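Local coordinates for uncharacterized hypothetical protein (Parabacteroides merdae, PDB 4EI0), which is of unknown function, being an uncharacterised gut-bacterial protein of the DUF4466 family, built largely of antiparallel beta sheets, at residues 159-165 and 177-183; 195-199 and 222-226; 231-236 and 267-273; 259-264 and 280-284. All blocks are in the same frame, centred on the assembly; numbering follows the deposited sequence.

Interaction 1: 159-165 and 177-183; sequences VTNDKCY and IYSKADL
Tyr-165 and Tyr-178 form an antiparallel hydrogen-bonded pair, with Tyr-178 N meeting Tyr-165 O at 2.8 Å and Tyr-165 N returning the bond to Tyr-178 O. The side chain of Tyr-165 is the tightly packed part. Its ring lies between two groups: Cys-164 SG sits 3.4 Å above the plane over its centre, and on the opposite face Leu-183 CD2 makes a CH-pi contact 4.1 Å from the centroid. Ser-179 O lies at the ring edge. Tyr-165 CG stands anti to the carbonyl carbon (chi1 -63°), which swings the ring alongside the start of helix 180-185. Ser-179 and Asp-182 form a capping box there, and Lys-180 N reaches Asp-162 O at 2.9 Å. The aliphatic part of Lys-180 runs roughly perpendicular to Tyr-165, its CG 3.8 Å from Tyr-165 CE2. Only the amine end is loose: Lys-180 NZ and Asp-162 OD1 are 4.6 Å apart, too far for a salt bridge. Replacing Tyr-165 by an alanine removes the ring and is likely to leave a gap between Cys-164 SG and Leu-183 CD2. Backbone amides, a helix cap and an aromatic filling thus define the junction, while any Lys-180 to Asp-162 attraction is probably loosely directed.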
loop_
_atom_site.group_PDB
_atom_site.type_symbol
_atom_site.label_atom_id
_atom_site.label_comp_id
_atom_site.label_asym_id
_atom_site.label_seq_id
_atom_site.Cartn_x
_atom_site.Cartn_y
_atom_site.Cartn_z
ATOM N N VAL B 159 -30.462 -5.083 -33.409
ATOM C CA VAL B 159 -30.949 -5.222 -34.750
ATOM C C VAL B 159 -32.074 -6.242 -34.719
ATOM O O VAL B 159 -31.951 -7.306 -34.118
ATOM C CB VAL B 159 -29.803 -5.612 -35.709
ATOM C CG1 VAL B 159 -30.359 -5.938 -37.078
ATOM C CG2 VAL B 159 -28.780 -4.441 -35.779
ATOM N N THR B 160 -33.180 -5.912 -35.360
ATOM C CA THR B 160 -34.332 -6.792 -35.395
ATOM C C THR B 160 -34.958 -6.631 -36.773
ATOM O O THR B 160 -34.527 -5.797 -37.578
ATOM C CB THR B 160 -35.349 -6.432 -34.300
ATOM O OG1 THR B 160 -35.888 -5.135 -34.568
ATOM C CG2 THR B 160 -34.693 -6.401 -32.932
ATOM N N ASN B 161 -35.984 -7.402 -37.066
ATOM C CA ASN B 161 -36.659 -7.262 -38.352
ATOM C C ASN B 161 -37.227 -5.859 -38.596
ATOM O O ASN B 161 -37.346 -5.434 -39.741
ATOM C CB ASN B 161 -37.763 -8.312 -38.491
ATOM C CG ASN B 161 -37.210 -9.648 -38.918
ATOM O OD1 ASN B 161 -36.820 -9.843 -40.085
ATOM N ND2 ASN B 161 -37.132 -10.572 -37.965
ATOM N N ASP B 162 -37.561 -5.151 -37.519
ATOM C CA ASP B 162 -38.038 -3.777 -37.629
ATOM C C ASP B 162 -36.911 -2.766 -37.581
ATOM O O ASP B 162 -37.028 -1.721 -38.196
ATOM C CB ASP B 162 -39.043 -3.443 -36.515
ATOM C CG ASP B 162 -40.331 -4.193 -36.653
ATOM O OD1 ASP B 162 -40.601 -4.754 -37.750
ATOM O OD2 ASP B 162 -41.075 -4.197 -35.653
ATOM N N LYS B 163 -35.874 -3.059 -36.795
ATOM C CA LYS B 163 -34.762 -2.185 -36.598
ATOM C C LYS B 163 -33.647 -2.770 -37.431
ATOM O O LYS B 163 -32.685 -3.332 -36.913
ATOM C CB LYS B 163 -34.368 -2.122 -35.121
ATOM C CG LYS B 163 -35.440 -1.524 -34.226
ATOM C CD LYS B 163 -34.895 -1.261 -32.832
ATOM C CE LYS B 163 -34.846 -2.543 -32.022
ATOM N NZ LYS B 163 -34.359 -2.280 -30.636
ATOM N N CYS B 164 -33.817 -2.604 -38.724
ATOM C CA CYS B 164 -33.197 -3.417 -39.697
ATOM C C CYS B 164 -32.363 -2.687 -40.729
ATOM O O CYS B 164 -31.851 -3.336 -41.612
ATOM C CB CYS B 164 -34.299 -4.210 -40.428
ATOM S SG CYS B 164 -35.519 -3.244 -41.340
ATOM N N TYR B 165 -32.220 -1.372 -40.649
ATOM C CA TYR B 165 -31.570 -0.640 -41.737
ATOM C C TYR B 165 -30.302 -0.040 -41.205
ATOM O O TYR B 165 -30.348 0.898 -40.419
ATOM C CB TYR B 165 -32.517 0.428 -42.281
ATOM C CG TYR B 165 -33.768 -0.093 -42.888
ATOM C CD1 TYR B 165 -33.729 -0.909 -43.992
ATOM C CD2 TYR B 165 -35.018 0.272 -42.398
ATOM C CE1 TYR B 165 -34.893 -1.380 -44.571
ATOM C CE2 TYR B 165 -36.179 -0.180 -42.988
ATOM C CZ TYR B 165 -36.122 -1.012 -44.062
ATOM O OH TYR B 165 -37.283 -1.460 -44.646
ATOM N N ILE B 177 -28.610 2.261 -36.678
ATOM C CA ILE B 177 -29.715 1.367 -37.047
ATOM C C ILE B 177 -30.992 2.201 -37.095
ATOM O O ILE B 177 -31.442 2.700 -36.087
ATOM C CB ILE B 177 -29.935 0.206 -36.021
ATOM C CG1 ILE B 177 -28.613 -0.480 -35.589
ATOM C CG2 ILE B 177 -30.914 -0.775 -36.590
ATOM C CD1 ILE B 177 -27.768 -1.013 -36.717
ATOM N N TYR B 178 -31.535 2.342 -38.290
ATOM C CA TYR B 178 -32.799 2.993 -38.588
ATOM C C TYR B 178 -33.823 1.896 -38.655
ATOM O O TYR B 178 -33.496 0.787 -39.014
ATOM C CB TYR B 178 -32.737 3.703 -39.963
ATOM C CG TYR B 178 -31.893 4.963 -39.909
ATOM C CD1 TYR B 178 -32.319 6.068 -39.165
ATOM C CD2 TYR B 178 -30.650 5.032 -40.515
ATOM C CE1 TYR B 178 -31.534 7.209 -39.060
ATOM C CE2 TYR B 178 -29.855 6.189 -40.415
ATOM C CZ TYR B 178 -30.317 7.276 -39.698
ATOM O OH TYR B 178 -29.566 8.418 -39.584
ATOM N N SER B 179 -35.054 2.225 -38.312
ATOM C CA SER B 179 -36.172 1.290 -38.294
ATOM C C SER B 179 -37.138 1.552 -39.392
ATOM O O SER B 179 -37.060 2.554 -40.106
ATOM C CB SER B 179 -36.948 1.446 -36.985
ATOM O OG SER B 179 -37.482 2.762 -36.888
ATOM N N LYS B 180 -38.084 0.647 -39.535
ATOM C CA LYS B 180 -39.138 0.815 -40.497
ATOM C C LYS B 180 -39.997 2.044 -40.165
ATOM O O LYS B 180 -40.502 2.686 -41.071
ATOM C CB LYS B 180 -39.968 -0.463 -40.593
ATOM C CG LYS B 180 -39.216 -1.605 -41.281
ATOM C CD LYS B 180 -39.970 -2.930 -41.221
ATOM C CE LYS B 180 -39.439 -3.899 -42.274
ATOM N NZ LYS B 180 -40.050 -5.245 -42.262
ATOM N N ALA B 181 -40.138 2.368 -38.880
ATOM C CA ALA B 181 -40.887 3.547 -38.454
ATOM C C ALA B 181 -40.143 4.780 -38.900
ATOM O O ALA B 181 -40.756 5.722 -39.381
ATOM C CB ALA B 181 -41.008 3.587 -36.952
ATOM N N ASP B 182 -38.817 4.761 -38.742
ATOM C CA ASP B 182 -37.985 5.907 -39.160
ATOM C C ASP B 182 -38.197 6.220 -40.618
ATOM O O ASP B 182 -38.453 7.368 -40.989
ATOM C CB ASP B 182 -36.531 5.676 -38.892
ATOM C CG ASP B 182 -36.210 5.562 -37.412
ATOM O OD1 ASP B 182 -36.867 6.205 -36.578
ATOM O OD2 ASP B 182 -35.288 4.794 -37.073
ATOM N N LEU B 183 -38.178 5.186 -41.449
ATOM C CA LEU B 183 -38.408 5.367 -42.868
ATOM C C LEU B 183 -39.831 5.752 -43.233
ATOM O O LEU B 183 -40.030 6.349 -44.289
ATOM C CB LEU B 183 -37.951 4.133 -43.681
ATOM C CG LEU B 183 -36.473 4.160 -44.117
ATOM C CD1 LEU B 183 -35.542 4.212 -42.914
ATOM C CD2 LEU B 183 -36.136 3.012 -45.043
#

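Interaction 2: 195-199 and 222-226; sequences IMYAY and TELPS
Met-196, present as selenomethionine, and Thr-222 reach toward each other tip to tip across the face of an antiparallel sheet. Strand 195-199 is the middle strand of that five-stranded sheet, between strands 165-167 and 207-210, and residues 222-226 belong to the loop that passes over it. The two segments share no hydrogen bond, so the first shell consists of van der Waals contacts. Met-196 CG is anti to the backbone N (chi1 178°), and the chain stays extended beyond it, which lifts the selenium and methyl straight off the strand. The SE atom of Met-196 approaches Glu-223 O at 3.4 Å and Leu-224 CD2 at 3.9 Å. Pro-225 is looser, its CD standing 4.3 Å from Met-196 SE. Two residues along, on the same face, Ala-198 CB packs at 3.4 Å against Thr-222 OG1.

In the next shell, backbone hydrogen bonds of Met-196 with Tyr-210 and of Ala-198 with Ala-208 hold strand 195-199 against strand 207-210, and the alternation expected in a strand puts both side chains on one face. Phe-228 and Tyr-165 also touch the Met-196 side chain, while Leu-224 rests on Met-219 and Pro-225 on Tyr-165. The tightest carbon pair is at the tips: Met-196 CE lies 3.5 Å from Thr-222 CG2, a little closer than two methyl groups normally pack.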
loop_
_atom_site.group_PDB
_atom_site.type_symbol
_atom_site.label_atom_id
_atom_site.label_comp_id
_atom_site.label_asym_id
_atom_site.label_seq_id
_atom_site.Cartn_x
_atom_site.Cartn_y
_atom_site.Cartn_z
ATOM N N ILE B 195 -27.161 -1.430 -45.667
ATOM C CA ILE B 195 -27.470 -2.851 -45.505
ATOM C C ILE B 195 -28.847 -2.974 -44.880
ATOM O O ILE B 195 -29.183 -2.222 -43.953
ATOM C CB ILE B 195 -26.418 -3.567 -44.583
ATOM C CG1 ILE B 195 -25.065 -3.695 -45.300
ATOM C CG2 ILE B 195 -26.888 -4.960 -44.221
ATOM C CD1 ILE B 195 -23.919 -4.216 -44.459
HETATM N N MSE B 196 -29.639 -3.909 -45.390
HETATM C CA MSE B 196 -30.887 -4.298 -44.755
HETATM C C MSE B 196 -30.710 -5.675 -44.148
HETATM O O MSE B 196 -30.355 -6.633 -44.850
HETATM C CB MSE B 196 -32.044 -4.329 -45.740
HETATM C CG MSE B 196 -33.367 -4.791 -45.089
HETATM SE SE MSE B 196 -34.810 -4.761 -46.340
HETATM C CE MSE B 196 -36.358 -5.129 -45.141
ATOM N N TYR B 197 -30.943 -5.753 -42.845
ATOM C CA TYR B 197 -31.013 -7.033 -42.152
ATOM C C TYR B 197 -32.396 -7.616 -42.278
ATOM O O TYR B 197 -33.381 -6.888 -42.246
ATOM C CB TYR B 197 -30.705 -6.819 -40.694
ATOM C CG TYR B 197 -31.124 -7.952 -39.844
ATOM C CD1 TYR B 197 -30.293 -9.063 -39.703
ATOM C CD2 TYR B 197 -32.337 -7.943 -39.186
ATOM C CE1 TYR B 197 -30.656 -10.138 -38.928
ATOM C CE2 TYR B 197 -32.725 -9.035 -38.397
ATOM C CZ TYR B 197 -31.877 -10.130 -38.274
ATOM O OH TYR B 197 -32.194 -11.191 -37.478
ATOM N N ALA B 198 -32.465 -8.932 -42.415
ATOM C CA ALA B 198 -33.707 -9.661 -42.304
ATOM C C ALA B 198 -33.419 -11.024 -41.697
ATOM O O ALA B 198 -32.394 -11.600 -41.993
ATOM C CB ALA B 198 -34.301 -9.848 -43.673
ATOM N N TYR B 199 -34.337 -11.557 -40.901
ATOM C CA TYR B 199 -34.285 -12.954 -40.468
ATOM C C TYR B 199 -35.301 -13.758 -41.220
ATOM O O TYR B 199 -36.429 -13.375 -41.274
ATOM C CB TYR B 199 -34.642 -13.060 -39.001
ATOM C CG TYR B 199 -34.696 -14.485 -38.491
ATOM C CD1 TYR B 199 -33.521 -15.212 -38.292
ATOM C CD2 TYR B 199 -35.901 -15.088 -38.160
ATOM C CE1 TYR B 199 -33.552 -16.510 -37.798
ATOM C CE2 TYR B 199 -35.944 -16.398 -37.661
ATOM C CZ TYR B 199 -34.771 -17.099 -37.484
ATOM O OH TYR B 199 -34.782 -18.376 -37.022
ATOM N N THR B 222 -38.282 -10.857 -48.418
ATOM C CA THR B 222 -37.926 -9.514 -47.950
ATOM C C THR B 222 -37.820 -8.568 -49.126
ATOM O O THR B 222 -37.356 -8.963 -50.194
ATOM C CB THR B 222 -36.571 -9.533 -47.216
ATOM O OG1 THR B 222 -36.726 -10.276 -46.009
ATOM C CG2 THR B 222 -36.045 -8.105 -46.902
ATOM N N GLU B 223 -38.279 -7.335 -48.947
ATOM C CA GLU B 223 -38.158 -6.319 -49.998
ATOM C C GLU B 223 -37.446 -5.103 -49.475
ATOM O O GLU B 223 -37.580 -4.745 -48.294
ATOM C CB GLU B 223 -39.522 -5.903 -50.499
ATOM C CG GLU B 223 -40.368 -7.065 -50.984
ATOM C CD GLU B 223 -41.785 -6.642 -51.289
ATOM O OE1 GLU B 223 -42.408 -5.936 -50.457
ATOM O OE2 GLU B 223 -42.270 -7.013 -52.367
ATOM N N LEU B 224 -36.618 -4.527 -50.335
ATOM C CA LEU B 224 -35.931 -3.284 -50.030
ATOM C C LEU B 224 -36.940 -2.123 -50.080
ATOM O O LEU B 224 -37.816 -2.128 -50.926
ATOM C CB LEU B 224 -34.826 -3.026 -51.062
ATOM C CG LEU B 224 -33.711 -4.071 -51.212
ATOM C CD1 LEU B 224 -32.640 -3.583 -52.170
ATOM C CD2 LEU B 224 -33.094 -4.397 -49.870
ATOM N N PRO B 225 -36.832 -1.138 -49.167
ATOM C CA PRO B 225 -37.672 0.043 -49.337
ATOM C C PRO B 225 -37.250 0.835 -50.563
ATOM O O PRO B 225 -36.117 0.707 -51.020
ATOM C CB PRO B 225 -37.447 0.839 -48.052
ATOM C CG PRO B 225 -36.113 0.422 -47.567
ATOM C CD PRO B 225 -35.862 -0.977 -48.074
ATOM N N SER B 226 -38.162 1.612 -51.135
ATOM C CA SER B 226 -37.801 2.362 -52.329
ATOM C C SER B 226 -36.912 3.491 -51.857
ATOM O O SER B 226 -37.049 4.025 -50.720
ATOM C CB SER B 226 -39.015 2.877 -53.128
ATOM O OG SER B 226 -39.866 3.664 -52.313
#

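Interaction 3: 231-236 and 267-273; sequences NTKMIK and CTNYILG
Lys-236 lies along Ile-271 and ends on Leu-272, joining the edge strand 233-238 of one antiparallel sheet to the edge strand 270-274 of another. With chi1 at -175° and every later torsion likewise near trans, Lys-236 runs out straight. Its CB meets Ile-271 CD1 at 4.0 Å; Lys-236 CG then passes Ile-271 CG2 at 3.8 Å, and CD keeps to the same methyl. CE comes near Leu-272 O, to which Lys-236 NZ donates a 2.7 Å hydrogen bond, tilted 32° from the carbonyl plane. The backbones meet in a single antiparallel bridge, in which Thr-268 N reaches Met-234 O at 2.8 Å and Met-234 N bonds back to Thr-268 O. The axes of 233-236 and 270-273 come within 7.4 Å, with N-to-C directions 29° apart; side chains meet between them, CB of Met-234, a selenomethionine, packing 3.9 Å from Ile-271 CD1. The chemistry implies a mixed joint: one backbone bridge, an apolar Met-234/Ile-271 contact, and a lysine whose methylenes pack on Ile-271 while its probably charged amino group gives an N-H to Leu-272 O.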
loop_
_atom_site.group_PDB
_atom_site.type_symbol
_atom_site.label_atom_id
_atom_site.label_comp_id
_atom_site.label_asym_id
_atom_site.label_seq_id
_atom_site.Cartn_x
_atom_site.Cartn_y
_atom_site.Cartn_z
ATOM N N ASN B 231 -25.222 0.104 -53.247
ATOM C CA ASN B 231 -24.756 -1.269 -53.473
ATOM C C ASN B 231 -23.475 -1.558 -52.652
ATOM O O ASN B 231 -22.366 -1.317 -53.088
ATOM C CB ASN B 231 -24.525 -1.515 -54.958
ATOM C CG ASN B 231 -24.390 -2.982 -55.276
ATOM O OD1 ASN B 231 -24.662 -3.865 -54.442
ATOM N ND2 ASN B 231 -23.921 -3.257 -56.464
ATOM N N THR B 232 -23.673 -2.006 -51.431
ATOM C CA THR B 232 -22.589 -2.206 -50.483
ATOM C C THR B 232 -21.808 -3.481 -50.806
ATOM O O THR B 232 -22.402 -4.483 -51.164
ATOM C CB THR B 232 -23.196 -2.281 -49.066
ATOM O OG1 THR B 232 -23.920 -1.075 -48.816
ATOM C CG2 THR B 232 -22.118 -2.433 -48.001
ATOM N N LYS B 233 -20.484 -3.423 -50.711
ATOM C CA LYS B 233 -19.636 -4.601 -50.873
ATOM C C LYS B 233 -19.417 -5.274 -49.533
ATOM O O LYS B 233 -19.117 -4.597 -48.546
ATOM C CB LYS B 233 -18.253 -4.191 -51.396
ATOM C CG LYS B 233 -18.249 -3.623 -52.808
ATOM C CD LYS B 233 -16.813 -3.239 -53.184
ATOM C CE LYS B 233 -16.679 -2.938 -54.672
ATOM N NZ LYS B 233 -17.730 -1.956 -55.066
HETATM N N MSE B 234 -19.508 -6.593 -49.499
HETATM C CA MSE B 234 -19.448 -7.357 -48.240
HETATM C C MSE B 234 -18.644 -8.655 -48.391
HETATM O O MSE B 234 -18.719 -9.293 -49.444
HETATM C CB MSE B 234 -20.883 -7.771 -47.853
HETATM C CG MSE B 234 -21.784 -6.672 -47.405
HETATM SE SE MSE B 234 -23.538 -7.422 -47.094
HETATM C CE MSE B 234 -24.341 -7.243 -48.861
ATOM N N ILE B 235 -17.911 -9.038 -47.332
ATOM C CA ILE B 235 -17.131 -10.326 -47.243
ATOM C C ILE B 235 -17.455 -10.954 -45.900
ATOM O O ILE B 235 -17.263 -10.331 -44.839
ATOM C CB ILE B 235 -15.613 -10.064 -47.353
ATOM C CG1 ILE B 235 -15.282 -9.468 -48.744
ATOM C CG2 ILE B 235 -14.749 -11.303 -47.032
ATOM C CD1 ILE B 235 -13.823 -9.035 -48.903
ATOM N N LYS B 236 -18.085 -12.119 -45.946
ATOM C CA LYS B 236 -18.541 -12.833 -44.760
ATOM C C LYS B 236 -17.309 -13.470 -44.122
ATOM O O LYS B 236 -16.455 -14.030 -44.827
ATOM C CB LYS B 236 -19.539 -13.915 -45.164
ATOM C CG LYS B 236 -20.183 -14.673 -44.007
ATOM C CD LYS B 236 -20.882 -15.916 -44.570
ATOM C CE LYS B 236 -21.846 -16.564 -43.583
ATOM N NZ LYS B 236 -22.609 -17.640 -44.346
ATOM N N CYS B 267 -15.602 -9.820 -53.144
ATOM C CA CYS B 267 -16.795 -9.448 -52.355
ATOM C C CYS B 267 -18.112 -9.997 -52.921
ATOM O O CYS B 267 -18.174 -10.468 -54.046
ATOM C CB CYS B 267 -16.915 -7.923 -52.187
ATOM S SG CYS B 267 -17.104 -7.041 -53.741
ATOM N N THR B 268 -19.156 -9.939 -52.103
ATOM C CA THR B 268 -20.483 -10.394 -52.476
ATOM C C THR B 268 -21.502 -9.286 -52.183
ATOM O O THR B 268 -21.191 -8.295 -51.440
ATOM C CB THR B 268 -20.815 -11.724 -51.751
ATOM O OG1 THR B 268 -22.060 -12.221 -52.225
ATOM C CG2 THR B 268 -20.886 -11.574 -50.233
ATOM N N ASN B 269 -22.720 -9.442 -52.714
ATOM C CA ASN B 269 -23.796 -8.464 -52.448
ATOM C C ASN B 269 -24.930 -8.986 -51.563
ATOM O O ASN B 269 -25.986 -8.377 -51.490
ATOM C CB ASN B 269 -24.355 -7.921 -53.754
ATOM C CG ASN B 269 -24.944 -9.024 -54.622
ATOM O OD1 ASN B 269 -24.993 -10.172 -54.233
ATOM N ND2 ASN B 269 -25.363 -8.669 -55.805
ATOM N N TYR B 270 -24.711 -10.115 -50.906
ATOM C CA TYR B 270 -25.616 -10.603 -49.858
ATOM C C TYR B 270 -24.838 -11.543 -48.968
ATOM O O TYR B 270 -23.855 -12.131 -49.408
ATOM C CB TYR B 270 -26.842 -11.336 -50.427
ATOM C CG TYR B 270 -26.505 -12.696 -51.048
ATOM C CD1 TYR B 270 -25.952 -12.780 -52.318
ATOM C CD2 TYR B 270 -26.679 -13.874 -50.339
ATOM C CE1 TYR B 270 -25.605 -14.004 -52.873
ATOM C CE2 TYR B 270 -26.340 -15.100 -50.887
ATOM C CZ TYR B 270 -25.798 -15.151 -52.155
ATOM O OH TYR B 270 -25.454 -16.341 -52.730
ATOM N N ILE B 271 -25.259 -11.673 -47.711
ATOM C CA ILE B 271 -24.704 -12.647 -46.760
ATOM C C ILE B 271 -25.858 -13.384 -46.072
ATOM O O ILE B 271 -26.792 -12.761 -45.585
ATOM C CB ILE B 271 -23.853 -11.979 -45.688
ATOM C CG1 ILE B 271 -22.576 -11.378 -46.322
ATOM C CG2 ILE B 271 -23.512 -12.992 -44.590
ATOM C CD1 ILE B 271 -21.774 -10.583 -45.307
ATOM N N LEU B 272 -25.780 -14.702 -46.037
ATOM C CA LEU B 272 -26.782 -15.556 -45.376
ATOM C C LEU B 272 -26.139 -16.242 -44.167
ATOM O O LEU B 272 -24.921 -16.264 -44.036
ATOM C CB LEU B 272 -27.333 -16.621 -46.351
ATOM C CG LEU B 272 -27.890 -16.118 -47.711
ATOM C CD1 LEU B 272 -28.347 -17.208 -48.643
ATOM C CD2 LEU B 272 -29.038 -15.131 -47.520
ATOM N N GLY B 273 -26.960 -16.799 -43.281
ATOM C CA GLY B 273 -26.463 -17.566 -42.153
ATOM C C GLY B 273 -25.548 -16.873 -41.174
ATOM O O GLY B 273 -24.607 -17.477 -40.673
#

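Interaction 4: 259-264 and 280-284; sequences FETIDM and AWVET
Trp-281 CG and Phe-259 CG both stand anti to their carbonyl carbons (chi1 -65° and -79°), which brings the indole edge toward the phenyl face. The pair is an offset edge-to-face stack, with the Phe-259 ring and the six-membered ring of Trp-281 at centroids 5.6 Å apart and planes at 80°; the nearest atoms, Phe-259 CE1 and Trp-281 CZ3, are 3.7 Å apart. Ile-262, just past the end of helix 256-261, sets CD1 over one indole face, 3.8 Å from the centroid of the Trp-281 five-membered ring. The bent chain of Met-264, a selenomethionine, places SE 4.2 Å from Trp-281 CB, and its CG lies 3.9 Å from Glu-283 OE1, whose charge is met by a salt bridge from Arg-290. A serine at Trp-281 would probably leave Phe-259 without its edge-on partner and Ile-262 CD1 without a surface to cover. The arrangement is an aromatic-centred packing of the end of helix 256-261, and the loop after it, on strand 278-283 of an antiparallel sheet.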
loop_
_atom_site.group_PDB
_atom_site.type_symbol
_atom_site.label_atom_id
_atom_site.label_comp_id
_atom_site.label_asym_id
_atom_site.label_seq_id
_atom_site.Cartn_x
_atom_site.Cartn_y
_atom_site.Cartn_z
ATOM N N PHE B 259 -7.856 -1.972 -42.157
ATOM C CA PHE B 259 -8.847 -1.374 -43.070
ATOM C C PHE B 259 -8.255 -0.905 -44.375
ATOM O O PHE B 259 -8.877 -1.086 -45.460
ATOM C CB PHE B 259 -9.594 -0.242 -42.404
ATOM C CG PHE B 259 -10.670 -0.716 -41.500
ATOM C CD1 PHE B 259 -11.759 -1.326 -42.033
ATOM C CD2 PHE B 259 -10.555 -0.595 -40.121
ATOM C CE1 PHE B 259 -12.755 -1.806 -41.231
ATOM C CE2 PHE B 259 -11.568 -1.055 -39.304
ATOM C CZ PHE B 259 -12.660 -1.657 -39.871
ATOM N N GLU B 260 -7.060 -0.310 -44.287
ATOM C CA GLU B 260 -6.360 0.152 -45.482
ATOM C C GLU B 260 -5.980 -0.995 -46.415
ATOM O O GLU B 260 -5.955 -0.803 -47.614
ATOM C CB GLU B 260 -5.073 0.912 -45.121
ATOM C CG GLU B 260 -5.283 2.327 -44.593
ATOM C CD GLU B 260 -5.786 3.325 -45.659
ATOM O OE1 GLU B 260 -5.829 2.984 -46.860
ATOM O OE2 GLU B 260 -6.147 4.474 -45.284
ATOM N N THR B 261 -5.675 -2.166 -45.863
ATOM C CA THR B 261 -5.064 -3.254 -46.625
ATOM C C THR B 261 -6.010 -4.462 -46.843
ATOM O O THR B 261 -5.651 -5.357 -47.553
ATOM C CB THR B 261 -3.740 -3.736 -45.979
ATOM O OG1 THR B 261 -4.006 -4.226 -44.676
ATOM C CG2 THR B 261 -2.663 -2.613 -45.895
ATOM N N ILE B 262 -7.222 -4.484 -46.284
ATOM C CA ILE B 262 -8.197 -5.571 -46.605
ATOM C C ILE B 262 -8.465 -5.629 -48.125
ATOM O O ILE B 262 -8.659 -4.596 -48.790
ATOM C CB ILE B 262 -9.522 -5.456 -45.775
ATOM C CG1 ILE B 262 -10.348 -6.742 -45.868
ATOM C CG2 ILE B 262 -10.365 -4.244 -46.164
ATOM C CD1 ILE B 262 -9.844 -7.826 -44.937
ATOM N N ASP B 263 -8.424 -6.832 -48.692
ATOM C CA ASP B 263 -8.714 -7.026 -50.111
ATOM C C ASP B 263 -10.196 -7.233 -50.280
ATOM O O ASP B 263 -10.745 -8.221 -49.765
ATOM C CB ASP B 263 -7.988 -8.253 -50.651
ATOM C CG ASP B 263 -8.137 -8.407 -52.158
ATOM O OD1 ASP B 263 -8.875 -7.630 -52.790
ATOM O OD2 ASP B 263 -7.480 -9.301 -52.719
HETATM N N MSE B 264 -10.845 -6.304 -50.974
HETATM C CA MSE B 264 -12.295 -6.380 -51.189
HETATM C C MSE B 264 -12.671 -6.901 -52.566
HETATM O O MSE B 264 -13.830 -6.775 -52.952
HETATM C CB MSE B 264 -12.960 -5.022 -50.994
HETATM C CG MSE B 264 -12.742 -4.373 -49.634
HETATM SE SE MSE B 264 -13.682 -5.188 -48.104
HETATM C CE MSE B 264 -15.545 -5.345 -48.820
ATOM N N ALA B 280 -18.771 -9.362 -40.961
ATOM C CA ALA B 280 -18.754 -8.947 -42.339
ATOM C C ALA B 280 -17.870 -7.739 -42.512
ATOM O O ALA B 280 -18.036 -6.697 -41.817
ATOM C CB ALA B 280 -20.150 -8.635 -42.776
ATOM N N TRP B 281 -16.888 -7.833 -43.379
ATOM C CA TRP B 281 -16.173 -6.627 -43.845
ATOM C C TRP B 281 -17.037 -5.945 -44.870
ATOM O O TRP B 281 -17.548 -6.598 -45.748
ATOM C CB TRP B 281 -14.882 -6.956 -44.517
ATOM C CG TRP B 281 -13.853 -7.587 -43.611
ATOM C CD1 TRP B 281 -13.535 -8.922 -43.514
ATOM C CD2 TRP B 281 -12.931 -6.913 -42.732
ATOM N NE1 TRP B 281 -12.516 -9.113 -42.637
ATOM C CE2 TRP B 281 -12.117 -7.946 -42.122
ATOM C CE3 TRP B 281 -12.724 -5.607 -42.376
ATOM C CZ2 TRP B 281 -11.121 -7.659 -41.224
ATOM C CZ3 TRP B 281 -11.736 -5.332 -41.430
ATOM C CH2 TRP B 281 -10.953 -6.350 -40.864
ATOM N N VAL B 282 -17.136 -4.624 -44.791
ATOM C CA VAL B 282 -18.058 -3.839 -45.623
ATOM C C VAL B 282 -17.292 -2.695 -46.255
ATOM O O VAL B 282 -16.410 -2.114 -45.628
ATOM C CB VAL B 282 -19.195 -3.296 -44.736
ATOM C CG1 VAL B 282 -20.021 -2.264 -45.440
ATOM C CG2 VAL B 282 -20.052 -4.465 -44.279
ATOM N N GLU B 283 -17.655 -2.354 -47.499
ATOM C CA GLU B 283 -17.224 -1.085 -48.114
ATOM C C GLU B 283 -18.438 -0.420 -48.721
ATOM O O GLU B 283 -19.183 -1.075 -49.446
ATOM C CB GLU B 283 -16.155 -1.316 -49.182
ATOM C CG GLU B 283 -15.606 -0.022 -49.829
ATOM C CD GLU B 283 -14.539 -0.316 -50.865
ATOM O OE1 GLU B 283 -13.403 -0.600 -50.462
ATOM O OE2 GLU B 283 -14.844 -0.349 -52.070
ATOM N N THR B 284 -18.657 0.857 -48.407
ATOM C CA THR B 284 -19.872 1.531 -48.849
ATOM C C THR B 284 -19.783 1.795 -50.328
ATOM O O THR B 284 -18.663 1.820 -50.910
ATOM C CB THR B 284 -20.129 2.854 -48.121
ATOM O OG1 THR B 284 -18.989 3.686 -48.229
ATOM C CG2 THR B 284 -20.349 2.615 -46.655
#

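How the interactions relate
From the N terminus, interaction 1 comes first, closing the short excursion between 159-165 and 177-183. Interaction 2 follows in series, bringing 222-226 back over strand 195-199; the two meet through the backbone, with Cys-164 O 2.9 Å from Tyr-197 N, a probable hydrogen bond. Interactions 3 and 4 then cross, their segments alternating as 231-236, 259-264, 267-273 and 280-284, so neither loop nests in the other. They share one sheet, where strands 233-238 and 278-283 are neighbours and Lys-233 O probably bonds Glu-283 N. Interaction 4 ties helix 256-261 to strand 278-283; interaction 3 joins the two sheets, and Ile-195 adds packing on Thr-232, Met-234 and Val-282.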